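Local coordinates for protein pyridoxamine 5-phosphate-dependent dehydrase (Escherichia coli, PDB 3B8X) that removes the C3'-hydroxyl of GDP-4-keto-6-deoxy-D-mannose by a combined transamination and deoxygenation on the way to L-colitose, an O-antigen sugar, at residues B[281-292]-B[379-390]. The protein carries 1 engineered substitution. Residues are numbered along the deposited sequence; the frame is centred on the assembly and turned at random.
Sequences YFLDKFKDHPYL and FDEIDYLREVLK. With NA (sodium ion), chain L.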
loop_
_atom_site.group_PDB
_atom_site.type_symbol
_atom_site.label_atom_id
_atom_site.label_comp_id
_atom_site.label_asym_id
_atom_site.label_seq_id
_atom_site.Cartn_x
_atom_site.Cartn_y
_atom_site.Cartn_z
ATOM N N TYR B 281 -22.950 25.901 15.639
ATOM C CA TYR B 281 -23.919 25.557 16.668
ATOM C C TYR B 281 -23.234 24.869 17.863
ATOM O O TYR B 281 -23.445 25.189 19.042
ATOM C CB TYR B 281 -24.947 24.628 16.022
ATOM C CG TYR B 281 -26.133 24.398 16.903
ATOM C CD1 TYR B 281 -26.976 25.457 17.202
ATOM C CD2 TYR B 281 -26.371 23.156 17.507
ATOM C CE1 TYR B 281 -28.069 25.289 18.015
ATOM C CE2 TYR B 281 -27.439 22.985 18.339
ATOM C CZ TYR B 281 -28.300 24.064 18.586
ATOM O OH TYR B 281 -29.411 23.909 19.401
ATOM N N PHE B 282 -22.362 23.930 17.531
ATOM C CA PHE B 282 -21.586 23.216 18.558
ATOM C C PHE B 282 -20.855 24.211 19.494
ATOM O O PHE B 282 -20.964 24.131 20.733
ATOM C CB PHE B 282 -20.542 22.321 17.852
ATOM C CG PHE B 282 -19.546 21.680 18.795
ATOM C CD1 PHE B 282 -19.952 20.671 19.667
ATOM C CD2 PHE B 282 -18.227 22.120 18.828
ATOM C CE1 PHE B 282 -19.034 20.086 20.576
ATOM C CE2 PHE B 282 -17.300 21.573 19.723
ATOM C CZ PHE B 282 -17.704 20.565 20.615
ATOM N N LEU B 283 -20.118 25.150 18.889
ATOM C CA LEU B 283 -19.363 26.128 19.653
ATOM C C LEU B 283 -20.313 26.979 20.490
ATOM O O LEU B 283 -20.044 27.286 21.657
ATOM C CB LEU B 283 -18.507 27.017 18.741
ATOM C CG LEU B 283 -17.318 26.274 18.096
ATOM C CD1 LEU B 283 -16.517 27.126 17.094
ATOM C CD2 LEU B 283 -16.383 25.548 19.123
ATOM N N ASP B 284 -21.432 27.360 19.897
ATOM C CA ASP B 284 -22.366 28.195 20.625
ATOM C C ASP B 284 -22.917 27.373 21.785
ATOM O O ASP B 284 -23.118 27.855 22.902
ATOM C CB ASP B 284 -23.488 28.650 19.706
ATOM C CG ASP B 284 -24.714 29.085 20.464
ATOM O OD1 ASP B 284 -24.577 29.951 21.361
ATOM O OD2 ASP B 284 -25.812 28.559 20.181
ATOM N N LYS B 285 -23.116 26.091 21.549
ATOM C CA LYS B 285 -23.631 25.270 22.628
ATOM C C LYS B 285 -22.683 24.851 23.766
ATOM O O LYS B 285 -23.131 24.521 24.880
ATOM C CB LYS B 285 -24.285 24.031 22.024
ATOM C CG LYS B 285 -25.572 24.349 21.360
ATOM C CD LYS B 285 -26.612 23.575 22.114
ATOM C CE LYS B 285 -27.724 24.455 22.600
ATOM N NZ LYS B 285 -28.725 23.546 23.212
ATOM N N PHE B 286 -21.392 24.754 23.457
ATOM C CA PHE B 286 -20.409 24.315 24.430
ATOM C C PHE B 286 -19.425 25.416 24.820
ATOM O O PHE B 286 -18.425 25.146 25.495
ATOM C CB PHE B 286 -19.630 23.137 23.829
ATOM C CG PHE B 286 -20.391 21.839 23.845
ATOM C CD1 PHE B 286 -21.224 21.506 22.792
ATOM C CD2 PHE B 286 -20.298 20.975 24.929
ATOM C CE1 PHE B 286 -21.918 20.316 22.806
ATOM C CE2 PHE B 286 -21.030 19.790 24.959
ATOM C CZ PHE B 286 -21.827 19.465 23.894
ATOM N N LYS B 287 -19.671 26.642 24.368
ATOM C CA LYS B 287 -18.697 27.698 24.637
ATOM C C LYS B 287 -18.303 27.980 26.084
ATOM O O LYS B 287 -17.116 28.194 26.384
ATOM C CB LYS B 287 -18.810 28.924 23.721
ATOM C CG LYS B 287 -19.800 29.969 24.176
ATOM C CD LYS B 287 -20.994 30.039 23.220
ATOM C CE LYS B 287 -22.026 31.079 23.664
ATOM N NZ LYS B 287 -23.459 30.613 23.714
ATOM N N ASP B 288 -19.273 27.914 26.992
ATOM C CA ASP B 288 -18.939 28.125 28.390
ATOM C C ASP B 288 -19.112 26.833 29.160
ATOM O O ASP B 288 -19.616 26.812 30.277
ATOM C CB ASP B 288 -19.807 29.220 28.992
ATOM C CG ASP B 288 -19.379 30.597 28.550
ATOM O OD1 ASP B 288 -18.235 30.996 28.886
ATOM O OD2 ASP B 288 -20.192 31.254 27.853
ATOM N N HIS B 289 -18.717 25.735 28.558
ATOM C CA HIS B 289 -18.928 24.505 29.253
ATOM C C HIS B 289 -18.154 24.555 30.552
ATOM O O HIS B 289 -17.020 25.073 30.595
ATOM C CB HIS B 289 -18.558 23.310 28.385
ATOM C CG HIS B 289 -19.183 22.034 28.845
ATOM N ND1 HIS B 289 -18.707 21.338 29.930
ATOM C CD2 HIS B 289 -20.284 21.373 28.420
ATOM C CE1 HIS B 289 -19.459 20.269 30.119
ATOM N NE2 HIS B 289 -20.426 20.271 29.223
ATOM N N PRO B 290 -18.792 24.074 31.621
ATOM C CA PRO B 290 -18.192 24.107 32.952
ATOM C C PRO B 290 -17.025 23.163 33.118
ATOM O O PRO B 290 -16.239 23.347 34.025
ATOM C CB PRO B 290 -19.328 23.644 33.881
ATOM C CG PRO B 290 -20.163 22.762 32.998
ATOM C CD PRO B 290 -20.159 23.516 31.674
ATOM N N TYR B 291 -16.927 22.116 32.312
ATOM C CA TYR B 291 -15.795 21.212 32.517
ATOM C C TYR B 291 -15.100 20.703 31.265
ATOM O O TYR B 291 -14.236 19.816 31.347
ATOM C CB TYR B 291 -16.144 20.059 33.467
ATOM C CG TYR B 291 -17.294 19.187 33.011
ATOM C CD1 TYR B 291 -17.103 18.176 32.064
ATOM C CD2 TYR B 291 -18.560 19.345 33.567
ATOM C CE1 TYR B 291 -18.155 17.317 31.695
ATOM C CE2 TYR B 291 -19.637 18.532 33.158
ATOM C CZ TYR B 291 -19.413 17.507 32.264
ATOM O OH TYR B 291 -20.473 16.729 31.880
ATOM N N LEU B 292 -15.495 21.237 30.115
ATOM C CA LEU B 292 -14.873 20.786 28.883
ATOM C C LEU B 292 -14.418 21.925 27.997
ATOM O O LEU B 292 -15.205 22.850 27.772
ATOM C CB LEU B 292 -15.834 19.918 28.084
ATOM C CG LEU B 292 -16.449 18.676 28.726
ATOM C CD1 LEU B 292 -17.570 18.153 27.780
ATOM C CD2 LEU B 292 -15.418 17.661 28.838
ATOM N N PHE B 379 -28.051 19.361 14.321
ATOM C CA PHE B 379 -28.596 20.150 15.426
ATOM C C PHE B 379 -29.164 19.377 16.573
ATOM O O PHE B 379 -28.892 19.726 17.716
ATOM C CB PHE B 379 -29.545 21.268 14.997
ATOM C CG PHE B 379 -29.047 22.069 13.837
ATOM C CD1 PHE B 379 -29.736 22.053 12.625
ATOM C CD2 PHE B 379 -27.858 22.775 13.919
ATOM C CE1 PHE B 379 -29.271 22.744 11.541
ATOM C CE2 PHE B 379 -27.379 23.474 12.826
ATOM C CZ PHE B 379 -28.096 23.460 11.631
ATOM N N ASP B 380 -29.960 18.342 16.276
ATOM C CA ASP B 380 -30.554 17.544 17.376
ATOM C C ASP B 380 -29.518 16.759 18.115
ATOM O O ASP B 380 -29.576 16.602 19.333
ATOM C CB ASP B 380 -31.651 16.601 16.875
ATOM C CG ASP B 380 -32.790 17.354 16.203
ATOM O OD1 ASP B 380 -33.066 18.503 16.617
ATOM O OD2 ASP B 380 -33.349 16.831 15.219
ATOM N N GLU B 381 -28.581 16.231 17.346
ATOM C CA GLU B 381 -27.502 15.438 17.893
ATOM C C GLU B 381 -26.617 16.270 18.811
ATOM O O GLU B 381 -26.090 15.781 19.797
ATOM C CB GLU B 381 -26.705 14.816 16.741
ATOM C CG GLU B 381 -27.466 13.725 15.995
ATOM C CD GLU B 381 -28.281 14.282 14.826
ATOM O OE1 GLU B 381 -28.545 15.492 14.824
ATOM O OE2 GLU B 381 -28.658 13.536 13.894
ATOM N N ILE B 382 -26.422 17.530 18.463
ATOM C CA ILE B 382 -25.587 18.398 19.313
ATOM C C ILE B 382 -26.305 18.810 20.594
ATOM O O ILE B 382 -25.693 18.974 21.663
ATOM C CB ILE B 382 -25.124 19.646 18.532
ATOM C CG1 ILE B 382 -23.955 19.271 17.627
ATOM C CG2 ILE B 382 -24.616 20.743 19.474
ATOM C CD1 ILE B 382 -23.762 20.264 16.465
ATOM N N ASP B 383 -27.604 19.057 20.477
ATOM C CA ASP B 383 -28.395 19.413 21.660
ATOM C C ASP B 383 -28.268 18.228 22.604
ATOM O O ASP B 383 -28.201 18.326 23.840
ATOM C CB ASP B 383 -29.886 19.457 21.293
ATOM C CG ASP B 383 -30.287 20.691 20.482
ATOM O OD1 ASP B 383 -29.622 21.741 20.591
ATOM O OD2 ASP B 383 -31.308 20.617 19.755
ATOM N N TYR B 384 -28.386 17.068 21.996
ATOM C CA TYR B 384 -28.393 15.837 22.758
ATOM C C TYR B 384 -27.054 15.711 23.465
ATOM O O TYR B 384 -26.970 15.464 24.679
ATOM C CB TYR B 384 -28.648 14.668 21.780
ATOM C CG TYR B 384 -28.768 13.296 22.402
ATOM C CD1 TYR B 384 -29.560 13.070 23.533
ATOM C CD2 TYR B 384 -28.076 12.209 21.854
ATOM C CE1 TYR B 384 -29.657 11.778 24.107
ATOM C CE2 TYR B 384 -28.161 10.932 22.415
ATOM C CZ TYR B 384 -28.950 10.716 23.544
ATOM O OH TYR B 384 -29.035 9.448 24.106
ATOM N N LEU B 385 -25.993 15.887 22.687
ATOM C CA LEU B 385 -24.637 15.782 23.210
ATOM C C LEU B 385 -24.434 16.734 24.392
ATOM O O LEU B 385 -23.918 16.319 25.444
ATOM C CB LEU B 385 -23.657 16.060 22.084
ATOM C CG LEU B 385 -22.183 16.275 22.409
ATOM C CD1 LEU B 385 -21.518 14.929 22.573
ATOM C CD2 LEU B 385 -21.633 16.948 21.174
ATOM N N ARG B 386 -24.944 17.965 24.248
ATOM C CA ARG B 386 -24.897 18.972 25.319
ATOM C C ARG B 386 -25.661 18.584 26.603
ATOM O O ARG B 386 -25.205 18.868 27.724
ATOM C CB ARG B 386 -25.259 20.357 24.784
ATOM C CG ARG B 386 -25.039 21.527 25.744
ATOM C CD ARG B 386 -23.589 21.792 26.086
ATOM N NE ARG B 386 -23.434 22.784 27.162
ATOM C CZ ARG B 386 -23.535 22.519 28.468
ATOM N NH1 ARG B 386 -23.887 21.324 28.922
ATOM N NH2 ARG B 386 -23.330 23.478 29.346
ATOM N N GLU B 387 -26.785 17.881 26.449
ATOM C CA GLU B 387 -27.558 17.373 27.575
ATOM C C GLU B 387 -26.815 16.211 28.245
ATOM O O GLU B 387 -26.806 16.055 29.444
ATOM C CB GLU B 387 -28.910 16.861 27.081
ATOM C CG GLU B 387 -29.766 16.246 28.173
ATOM C CD GLU B 387 -30.281 17.295 29.138
ATOM O OE1 GLU B 387 -30.310 18.480 28.745
ATOM O OE2 GLU B 387 -30.646 16.944 30.282
ATOM N N VAL B 388 -26.191 15.364 27.453
ATOM C CA VAL B 388 -25.444 14.225 28.001
ATOM C C VAL B 388 -24.196 14.669 28.790
ATOM O O VAL B 388 -23.864 14.101 29.832
ATOM C CB VAL B 388 -24.978 13.321 26.846
ATOM C CG1 VAL B 388 -24.140 12.164 27.325
ATOM C CG2 VAL B 388 -26.173 12.852 26.026
ATOM N N LEU B 389 -23.480 15.654 28.261
ATOM C CA LEU B 389 -22.272 16.173 28.891
ATOM C C LEU B 389 -22.626 17.402 29.737
ATOM O O LEU B 389 -22.089 18.494 29.561
ATOM C CB LEU B 389 -21.276 16.549 27.804
ATOM C CG LEU B 389 -20.884 15.326 26.974
ATOM C CD1 LEU B 389 -20.176 15.778 25.709
ATOM C CD2 LEU B 389 -19.941 14.438 27.772
ATOM N N LYS B 390 -23.573 17.211 30.632
ATOM C CA LYS B 390 -24.024 18.280 31.485
ATOM C C LYS B 390 -23.323 18.167 32.858
ATOM O O LYS B 390 -22.856 17.037 33.129
ATOM C CB LYS B 390 -25.552 18.224 31.643
ATOM C CG LYS B 390 -26.206 19.595 31.515
ATOM C CD LYS B 390 -25.920 20.422 32.769
ATOM C CE LYS B 390 -26.339 21.897 32.645
ATOM N NZ LYS B 390 -26.177 22.672 33.929
ATOM O OXT LYS B 390 -23.274 19.190 33.543
HETATM NA NA NA L . -32.278 15.808 12.721
HETATM O O HOH W 1 -29.022 20.865 24.590
HETATM O O HOH W 2 -22.463 25.912 27.624
HETATM O O HOH W 3 -30.438 17.079 13.568
HETATM O O HOH W 4 -31.577 13.492 14.207
HETATM O O HOH W 5 -30.887 14.882 10.744
HETATM O O HOH W 6 -33.402 17.884 12.352
HETATM O O HOH W 7 -34.579 14.983 12.909
#
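Y281 OH donates a very short hydrogen bond, 2.5 Å, to D383 OD1. K285 NZ reaches the same OD1 at 3.3 Å, a salt bridge with a long, weak hydrogen bond, and a water ties this ammonium to the backbone O of D383. At the other end, H289 NE2 donates to L389 O over another 2.5 Å, nearly straight at 158°. On the other ring nitrogen, ND1 accepts the backbone N-H of Y291 from slightly out of the ring plane, and the two bonds together fix the rotation of the imidazole. Y291 OH bonds K390 O, part of the C-terminal carboxylate, from above its plane.

Between these ends lies R386. Its NE makes a weak bond to K285 O, while its CD sits 3.5 Å from the centroid of the F286 ring, a CH-pi contact over the face. With CG anti to the backbone N (chi1 -171°) and a bend at chi2, the chain puts the guanidinium where H289 CD2 lies over the centre of one of its faces.

I382 is a knob among Y281, F282, K285 and F286, and F379 turns its edge to the face of Y281. L385 and L389 meet F308 of strand 305-310, in the small antiparallel sheet. The axes of 281-286 and 379-388 run 23° from parallel. Y281 and K285 thus hold D383 near the helix start, H289 and Y291 the last two carbonyls; ND1 as acceptor suggests a neutral imidazole, which nearby R386 would probably favour.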